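Local coordinates for protein Niban 2 (Homo sapiens, PDB 7CTP), which may help suppress apoptosis and promote melanoma cell invasion, and here comprises a PH domain joined to a largely helical body, at residues C189-N194 with R431-M436; I212-Q217 with L531-Y536; E220-W225 with L503-A508. All blocks are in the same frame, centred on the assembly; numbering follows the deposited sequence.

The three contacts tie distant parts of a mostly helical chain together, with no bound ligand or known active site among them. Contact 1 joins the last helix of the PH domain to helix 422-455 near the centre of the molecule. Contacts 2 and 3 form a pair about 20 Å from the chain's centre, on the same side of it, their centres 11 Å apart and each about 26 or 27 Å from the centre of contact 1. They meet directly: Gln217 CG lies 3.5 Å from Tyr222 CE1, and Tyr536 OH lies 3.4 Å from Leu507 CB. Helix 204-218 and the loop after it thus face helices 532-555 and 464-511 as one continuous piece of chain.

Contact 1: C189-N194 with R431-M436; sequences CIRHCN and RAQIHM
Arg191 lays its side chain across that of Gln433 at about a right angle, and its aliphatic part runs alongside Ile434 in the opposite direction. With CG anti to the backbone N (chi1 -176°) the arginine reaches out from its helix, then turns about the CG-CD bond, which brings the guanidinium edge to Gln433 OE1. Two nitrogens grip this one oxygen side-on. Arg191 NE donates at 2.9 Å to Gln433 OE1 in a fairly straight bond (161°), while Arg191 NH1 adds a longer, more bent one of 3.3 Å to the same atom. The oxygen lies almost in the guanidinium plane, yet both donors approach it from one face of the amide, well above the carbonyl plane and on neither lone pair; the two planes are 72° apart. A water in the guanidinium plane accepts from Gln433 NE2 at 3.0 Å and, weakly, from Arg191 NH1. Nearer the backbone of Arg191, its CG packs 3.8 Å from Ile434 CD1. Asp188 makes a salt bridge with Arg191 NH2, and the ring of Tyr405 lies against the arginine in a cation-pi contact, while the Tyr405 carbonyl takes an N-H of Gln433 and so fixes the amide's rotation. Helix 176-194, which follows the last strand of the PH domain's sheet, is in this way docked on helix 422-455, whose other side chains reach helices 464-511 and 342-378.

Contact 2: I212-Q217 with L531-Y536; sequences IRMYRQ and LVENTY
This is a small van der Waals contact between helix 204-218 and the first turn of helix 532-555, about 21 Å from the centre of the chain, with no hydrogen bond between the two segments. Met214 and Glu533 carry it, their side chains passing side by side and pointing opposite ways. A chi1 of -172° swings Glu533 CG out from its helix to meet the methyl CE of Met214 at 3.3 Å, which is tight for two carbons. The methionine is bent twice, and its last torsion is nearly eclipsed (chi3 -22°), so the exact seat of the methyl is somewhat doubtful. Leu531 occupies the N-cap position of helix 532-555, and its carbonyl oxygen takes both the N-H of Thr535 and, at 3.0 Å, the hydroxyl Thr535 OG1. Glu533 therefore stands in the first turn, where the helix dipole would probably favour a negative charge. Beside the methionine, Gln217 NE2 comes only to 4.2 Å from Glu533 OE2, the two flat groups 63° apart. The amide oxygen of Gln217 is taken by Arg213: Arg213 NH1 donates to Gln217 OE1 at 2.9 Å, from above the amide plane. The same arginine nitrogen makes a salt bridge with Glu537, one turn beyond Glu533, and Gln217 NE2 is hydrogen-bonded to Glu537 as well. The carboxylates of Glu533 and Glu537 lie close together.

Contact 3: E220-W225 with L503-A508; sequences ELYGTW and LLKKLA
The chain of 220-225 turns out of helix 204-218 at Glu220, whose phi is positive (63°), and runs on extended through Leu221 and Tyr222, the latter with its CA 6.8 Å from the CA of Lys505 on helix 464-511. Nearly all of the contact is made by the Tyr222 side chain, which slants over one side of this helix. One face of the ring receives Lys505 CB in a CH-pi contact, 4.0 Å from the ring centroid and 16° off its normal, with the carbon offset toward the rim. The lysine then runs on past the ring, and a turn about the CG-CD bond brings Lys505 CE to 3.9 Å from Tyr222 CD2. Farther along the ring, Tyr222 CE1 packs 3.8 Å from Leu504 CB, the two side chains crossing at about a right angle. Tyr222 OH ends near the methyl of Ala508, at 4.0 Å from its CB. Leu504 also meets Tyr536 and Glu537 of helix 532-555, so it lies between that helix and the tyrosine. Just beyond the tyrosine, Gly223 has positive-phi backbone angles that would press a CB too tightly on the carbonyl oxygen of Tyr222. The turn that delivers Tyr222 to the helix is a Schellman motif, with Leu221 N bonded to Arg216 O, Glu220 N to Gln217 O, and Glu220 as the C-prime residue ending helix 204-218.

Contact 1: C189-N194 with R431-M436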
# COMPACT_ATOMS: atom_id res chain seq x y z
N CYS A 189 4.62 8.86 -7.49
CA CYS A 189 3.26 9.32 -7.16
C CYS A 189 2.36 8.14 -6.80
O CYS A 189 1.64 8.18 -5.80
CB CYS A 189 2.66 10.08 -8.34
SG CYS A 189 3.35 11.73 -8.64
N ILE A 190 2.36 7.11 -7.65
CA ILE A 190 1.50 5.95 -7.42
C ILE A 190 1.87 5.26 -6.11
O ILE A 190 1.00 4.91 -5.30
CB ILE A 190 1.59 4.97 -8.60
CG1 ILE A 190 0.98 5.59 -9.86
CG2 ILE A 190 0.93 3.65 -8.23
CD1 ILE A 190 1.34 4.84 -11.14
N ARG A 191 3.17 5.05 -5.89
CA ARG A 191 3.61 4.38 -4.67
C ARG A 191 3.20 5.17 -3.44
O ARG A 191 2.74 4.60 -2.44
CB ARG A 191 5.12 4.18 -4.71
CG ARG A 191 5.72 3.41 -3.54
CD ARG A 191 7.27 3.46 -3.60
NE ARG A 191 7.79 2.92 -4.86
CZ ARG A 191 8.33 3.66 -5.83
NH1 ARG A 191 8.76 3.06 -6.93
NH2 ARG A 191 8.42 4.97 -5.70
N HIS A 192 3.34 6.50 -3.51
CA HIS A 192 3.00 7.36 -2.39
C HIS A 192 1.49 7.32 -2.11
O HIS A 192 1.07 7.15 -0.96
CB HIS A 192 3.48 8.78 -2.66
CG HIS A 192 3.27 9.72 -1.51
ND1 HIS A 192 4.20 9.88 -0.50
CD2 HIS A 192 2.24 10.54 -1.20
CE1 HIS A 192 3.75 10.75 0.38
NE2 HIS A 192 2.56 11.17 -0.02
N CYS A 193 0.68 7.48 -3.16
CA CYS A 193 -0.78 7.46 -2.97
C CYS A 193 -1.29 6.08 -2.57
O CYS A 193 -2.29 5.99 -1.86
CB CYS A 193 -1.48 7.95 -4.24
SG CYS A 193 -1.14 9.69 -4.66
N ASN A 194 -0.63 5.00 -3.01
CA ASN A 194 -1.04 3.66 -2.58
C ASN A 194 -0.86 3.48 -1.08
O ASN A 194 -1.63 2.75 -0.44
CB ASN A 194 -0.24 2.59 -3.31
CG ASN A 194 -0.75 2.33 -4.71
OD1 ASN A 194 -1.84 2.77 -5.08
ND2 ASN A 194 0.03 1.59 -5.50
N ARG A 431 5.24 -2.69 -0.87
CA ARG A 431 5.56 -2.58 0.55
C ARG A 431 7.06 -2.53 0.77
O ARG A 431 7.54 -1.73 1.58
CB ARG A 431 4.94 -3.74 1.33
CG ARG A 431 3.42 -3.79 1.23
CD ARG A 431 2.76 -4.12 2.55
NE ARG A 431 1.30 -4.18 2.41
CZ ARG A 431 0.57 -5.25 2.71
NH1 ARG A 431 -0.75 -5.22 2.55
NH2 ARG A 431 1.16 -6.36 3.16
N ALA A 432 7.82 -3.36 0.05
CA ALA A 432 9.28 -3.33 0.20
C ALA A 432 9.85 -1.95 -0.16
O ALA A 432 10.76 -1.45 0.52
CB ALA A 432 9.93 -4.41 -0.66
N GLN A 433 9.32 -1.33 -1.21
CA GLN A 433 9.84 -0.03 -1.64
C GLN A 433 9.50 1.06 -0.63
O GLN A 433 10.32 1.94 -0.36
CB GLN A 433 9.30 0.32 -3.02
CG GLN A 433 9.82 -0.64 -4.09
CD GLN A 433 9.23 -0.41 -5.46
OE1 GLN A 433 8.14 0.15 -5.61
NE2 GLN A 433 9.96 -0.85 -6.49
N ILE A 434 8.31 0.99 -0.03
CA ILE A 434 7.96 1.97 1.00
C ILE A 434 8.90 1.84 2.20
O ILE A 434 9.36 2.85 2.76
CB ILE A 434 6.48 1.82 1.41
CG1 ILE A 434 5.57 2.48 0.37
CG2 ILE A 434 6.23 2.45 2.79
CD1 ILE A 434 5.75 3.98 0.22
N HIS A 435 9.22 0.60 2.60
CA HIS A 435 10.18 0.41 3.68
C HIS A 435 11.54 1.00 3.31
O HIS A 435 12.21 1.59 4.17
CB HIS A 435 10.35 -1.07 4.02
CG HIS A 435 9.19 -1.69 4.73
ND1 HIS A 435 8.68 -1.20 5.91
CD2 HIS A 435 8.45 -2.79 4.43
CE1 HIS A 435 7.66 -1.95 6.30
NE2 HIS A 435 7.51 -2.93 5.42
N MET A 436 11.96 0.85 2.05
CA MET A 436 13.24 1.42 1.65
C MET A 436 13.23 2.94 1.78
O MET A 436 14.22 3.54 2.22
CB MET A 436 13.59 1.01 0.22
CG MET A 436 13.95 -0.44 0.07
SD MET A 436 14.18 -0.85 -1.67
CE MET A 436 13.76 -2.59 -1.62
O HOH W 1 8.98 0.34 -9.03

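Contact 2: I212-Q217 with L531-Y536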
# COMPACT_ATOMS: atom_id res chain seq x y z
N ILE A 212 -11.74 -5.56 5.78
CA ILE A 212 -11.75 -5.77 4.34
C ILE A 212 -11.51 -7.23 4.03
O ILE A 212 -12.21 -7.84 3.21
CB ILE A 212 -10.71 -4.87 3.65
CG1 ILE A 212 -11.18 -3.41 3.61
CG2 ILE A 212 -10.41 -5.40 2.23
CD1 ILE A 212 -12.24 -3.14 2.52
N ARG A 213 -10.51 -7.82 4.70
CA ARG A 213 -10.18 -9.21 4.44
C ARG A 213 -11.32 -10.14 4.85
O ARG A 213 -11.66 -11.07 4.11
CB ARG A 213 -8.89 -9.59 5.17
CG ARG A 213 -8.46 -11.04 4.93
CD ARG A 213 -7.15 -11.38 5.64
NE ARG A 213 -7.15 -10.93 7.03
CZ ARG A 213 -7.77 -11.55 8.03
NH1 ARG A 213 -8.46 -12.66 7.81
NH2 ARG A 213 -7.68 -11.06 9.26
N MET A 214 -11.94 -9.87 6.01
CA MET A 214 -13.03 -10.73 6.47
C MET A 214 -14.25 -10.63 5.57
O MET A 214 -14.94 -11.63 5.35
CB MET A 214 -13.43 -10.41 7.91
CG MET A 214 -12.32 -10.38 8.93
SD MET A 214 -11.62 -11.99 9.28
CE MET A 214 -12.91 -13.10 8.77
N TYR A 215 -14.56 -9.42 5.09
CA TYR A 215 -15.64 -9.28 4.13
C TYR A 215 -15.35 -10.08 2.86
O TYR A 215 -16.21 -10.82 2.38
CB TYR A 215 -15.88 -7.80 3.79
CG TYR A 215 -16.96 -7.61 2.73
CD1 TYR A 215 -16.66 -7.70 1.38
CD2 TYR A 215 -18.28 -7.40 3.10
CE1 TYR A 215 -17.63 -7.56 0.42
CE2 TYR A 215 -19.27 -7.25 2.12
CZ TYR A 215 -18.93 -7.35 0.79
OH TYR A 215 -19.91 -7.21 -0.18
N ARG A 216 -14.15 -9.93 2.31
CA ARG A 216 -13.80 -10.66 1.10
C ARG A 216 -13.84 -12.17 1.33
O ARG A 216 -14.34 -12.91 0.48
CB ARG A 216 -12.44 -10.19 0.58
CG ARG A 216 -12.52 -8.78 -0.04
CD ARG A 216 -11.27 -8.31 -0.77
NE ARG A 216 -11.21 -8.75 -2.17
CZ ARG A 216 -10.36 -9.67 -2.61
NH1 ARG A 216 -10.34 -10.04 -3.88
NH2 ARG A 216 -9.51 -10.23 -1.75
N GLN A 217 -13.37 -12.63 2.49
CA GLN A 217 -13.46 -14.05 2.82
C GLN A 217 -14.90 -14.53 2.85
O GLN A 217 -15.19 -15.67 2.49
CB GLN A 217 -12.77 -14.31 4.17
CG GLN A 217 -11.27 -14.41 4.07
CD GLN A 217 -10.59 -14.57 5.42
OE1 GLN A 217 -9.41 -14.27 5.56
NE2 GLN A 217 -11.35 -15.02 6.42
N LEU A 531 -13.71 -12.24 19.07
CA LEU A 531 -14.50 -12.76 17.96
C LEU A 531 -14.10 -14.21 17.69
O LEU A 531 -12.91 -14.52 17.66
CB LEU A 531 -14.28 -11.93 16.69
CG LEU A 531 -14.88 -10.52 16.71
CD1 LEU A 531 -14.39 -9.70 15.53
CD2 LEU A 531 -16.39 -10.61 16.71
N VAL A 532 -15.10 -15.07 17.49
CA VAL A 532 -14.81 -16.47 17.14
C VAL A 532 -13.86 -16.53 15.95
O VAL A 532 -12.85 -17.24 15.95
CB VAL A 532 -16.11 -17.24 16.85
CG1 VAL A 532 -15.78 -18.59 16.23
CG2 VAL A 532 -16.92 -17.42 18.12
N GLU A 533 -14.17 -15.75 14.91
CA GLU A 533 -13.39 -15.83 13.69
C GLU A 533 -11.94 -15.41 13.91
O GLU A 533 -11.02 -16.08 13.45
CB GLU A 533 -14.03 -14.97 12.61
CG GLU A 533 -13.39 -15.16 11.27
CD GLU A 533 -13.81 -16.43 10.56
OE1 GLU A 533 -14.93 -16.92 10.82
OE2 GLU A 533 -13.01 -16.93 9.73
N ASN A 534 -11.72 -14.29 14.61
CA ASN A 534 -10.36 -13.82 14.85
C ASN A 534 -9.57 -14.78 15.73
O ASN A 534 -8.37 -14.99 15.52
CB ASN A 534 -10.38 -12.44 15.52
CG ASN A 534 -10.81 -11.34 14.58
OD1 ASN A 534 -11.86 -11.42 13.96
ND2 ASN A 534 -9.97 -10.31 14.47
N THR A 535 -10.23 -15.35 16.73
CA THR A 535 -9.57 -16.33 17.59
C THR A 535 -9.19 -17.57 16.80
O THR A 535 -8.06 -18.08 16.90
CB THR A 535 -10.47 -16.68 18.77
OG1 THR A 535 -10.80 -15.47 19.49
CG2 THR A 535 -9.77 -17.65 19.71
N TYR A 536 -10.12 -18.06 15.98
CA TYR A 536 -9.84 -19.17 15.08
C TYR A 536 -8.66 -18.86 14.16
O TYR A 536 -7.75 -19.69 13.99
CB TYR A 536 -11.09 -19.49 14.27
CG TYR A 536 -10.86 -20.31 13.01
CD1 TYR A 536 -10.45 -21.64 13.09
CD2 TYR A 536 -11.08 -19.77 11.76
CE1 TYR A 536 -10.26 -22.40 11.95
CE2 TYR A 536 -10.89 -20.52 10.60
CZ TYR A 536 -10.48 -21.83 10.71
OH TYR A 536 -10.29 -22.58 9.56

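Contact 3: E220-W225 with L503-A508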
# COMPACT_ATOMS: atom_id res chain seq x y z
N GLU A 220 -15.98 -15.67 -0.35
CA GLU A 220 -15.13 -16.75 -0.82
C GLU A 220 -13.93 -16.22 -1.62
O GLU A 220 -13.44 -16.89 -2.53
CB GLU A 220 -15.95 -17.78 -1.62
CG GLU A 220 -16.91 -18.55 -0.69
CD GLU A 220 -17.87 -19.49 -1.40
OE1 GLU A 220 -19.06 -19.12 -1.55
OE2 GLU A 220 -17.46 -20.61 -1.77
N LEU A 221 -13.42 -15.04 -1.25
CA LEU A 221 -12.24 -14.45 -1.88
C LEU A 221 -11.10 -14.46 -0.87
O LEU A 221 -11.12 -13.71 0.12
CB LEU A 221 -12.53 -13.03 -2.36
CG LEU A 221 -13.67 -12.87 -3.37
CD1 LEU A 221 -13.85 -11.40 -3.70
CD2 LEU A 221 -13.39 -13.68 -4.62
N TYR A 222 -10.09 -15.28 -1.13
CA TYR A 222 -8.99 -15.48 -0.19
C TYR A 222 -7.68 -15.05 -0.83
O TYR A 222 -7.48 -15.25 -2.04
CB TYR A 222 -8.90 -16.96 0.22
CG TYR A 222 -9.94 -17.42 1.22
CD1 TYR A 222 -9.69 -17.37 2.59
CD2 TYR A 222 -11.16 -17.94 0.80
CE1 TYR A 222 -10.64 -17.80 3.51
CE2 TYR A 222 -12.11 -18.37 1.71
CZ TYR A 222 -11.84 -18.30 3.06
OH TYR A 222 -12.79 -18.73 3.97
N GLY A 223 -6.80 -14.47 -0.04
CA GLY A 223 -5.47 -14.14 -0.49
C GLY A 223 -5.28 -12.65 -0.71
O GLY A 223 -6.22 -11.85 -0.71
N THR A 224 -4.01 -12.30 -0.90
CA THR A 224 -3.60 -10.91 -1.11
C THR A 224 -4.39 -10.26 -2.24
O THR A 224 -4.53 -10.83 -3.33
CB THR A 224 -2.11 -10.86 -1.40
OG1 THR A 224 -1.39 -11.31 -0.24
CG2 THR A 224 -1.67 -9.45 -1.74
N TRP A 225 -4.91 -9.07 -1.97
CA TRP A 225 -5.76 -8.34 -2.90
C TRP A 225 -4.99 -7.15 -3.45
O TRP A 225 -4.58 -6.27 -2.68
CB TRP A 225 -7.04 -7.87 -2.20
CG TRP A 225 -8.03 -7.17 -3.07
CD1 TRP A 225 -8.30 -7.42 -4.38
CD2 TRP A 225 -8.91 -6.12 -2.66
NE1 TRP A 225 -9.31 -6.58 -4.82
CE2 TRP A 225 -9.70 -5.77 -3.78
CE3 TRP A 225 -9.10 -5.44 -1.46
CZ2 TRP A 225 -10.66 -4.77 -3.73
CZ3 TRP A 225 -10.06 -4.45 -1.41
CH2 TRP A 225 -10.82 -4.12 -2.55
N LEU A 503 -4.40 -21.70 4.02
CA LEU A 503 -4.89 -22.64 5.02
C LEU A 503 -6.36 -22.42 5.33
O LEU A 503 -7.13 -23.38 5.46
CB LEU A 503 -4.06 -22.50 6.30
CG LEU A 503 -2.63 -23.02 6.25
CD1 LEU A 503 -1.91 -22.50 7.48
CD2 LEU A 503 -2.61 -24.54 6.20
N LEU A 504 -6.76 -21.16 5.48
CA LEU A 504 -8.15 -20.88 5.81
C LEU A 504 -9.08 -21.38 4.72
O LEU A 504 -10.14 -21.93 5.01
CB LEU A 504 -8.33 -19.38 6.04
CG LEU A 504 -7.64 -18.84 7.30
CD1 LEU A 504 -7.86 -17.34 7.40
CD2 LEU A 504 -8.15 -19.55 8.56
N LYS A 505 -8.68 -21.23 3.46
CA LYS A 505 -9.50 -21.72 2.36
C LYS A 505 -9.59 -23.24 2.39
O LYS A 505 -10.68 -23.81 2.25
CB LYS A 505 -8.95 -21.24 1.03
CG LYS A 505 -9.84 -21.66 -0.14
CD LYS A 505 -9.18 -21.40 -1.47
CE LYS A 505 -9.73 -20.14 -2.10
NZ LYS A 505 -8.78 -19.56 -3.10
N LYS A 506 -8.46 -23.93 2.59
CA LYS A 506 -8.48 -25.39 2.67
C LYS A 506 -9.32 -25.87 3.84
O LYS A 506 -10.03 -26.88 3.74
CB LYS A 506 -7.06 -25.93 2.78
CG LYS A 506 -6.19 -25.70 1.55
CD LYS A 506 -6.72 -26.47 0.34
CE LYS A 506 -5.86 -26.17 -0.90
NZ LYS A 506 -6.55 -26.58 -2.16
N LEU A 507 -9.26 -25.16 4.97
CA LEU A 507 -10.00 -25.56 6.17
C LEU A 507 -11.46 -25.11 6.16
O LEU A 507 -12.22 -25.55 7.02
CB LEU A 507 -9.30 -25.02 7.42
CG LEU A 507 -7.91 -25.59 7.73
CD1 LEU A 507 -7.19 -24.79 8.80
CD2 LEU A 507 -8.00 -27.06 8.13
N ALA A 508 -11.88 -24.28 5.20
CA ALA A 508 -13.22 -23.72 5.25
C ALA A 508 -14.34 -24.76 5.23
O ALA A 508 -15.31 -24.58 5.97
CB ALA A 508 -13.41 -22.71 4.11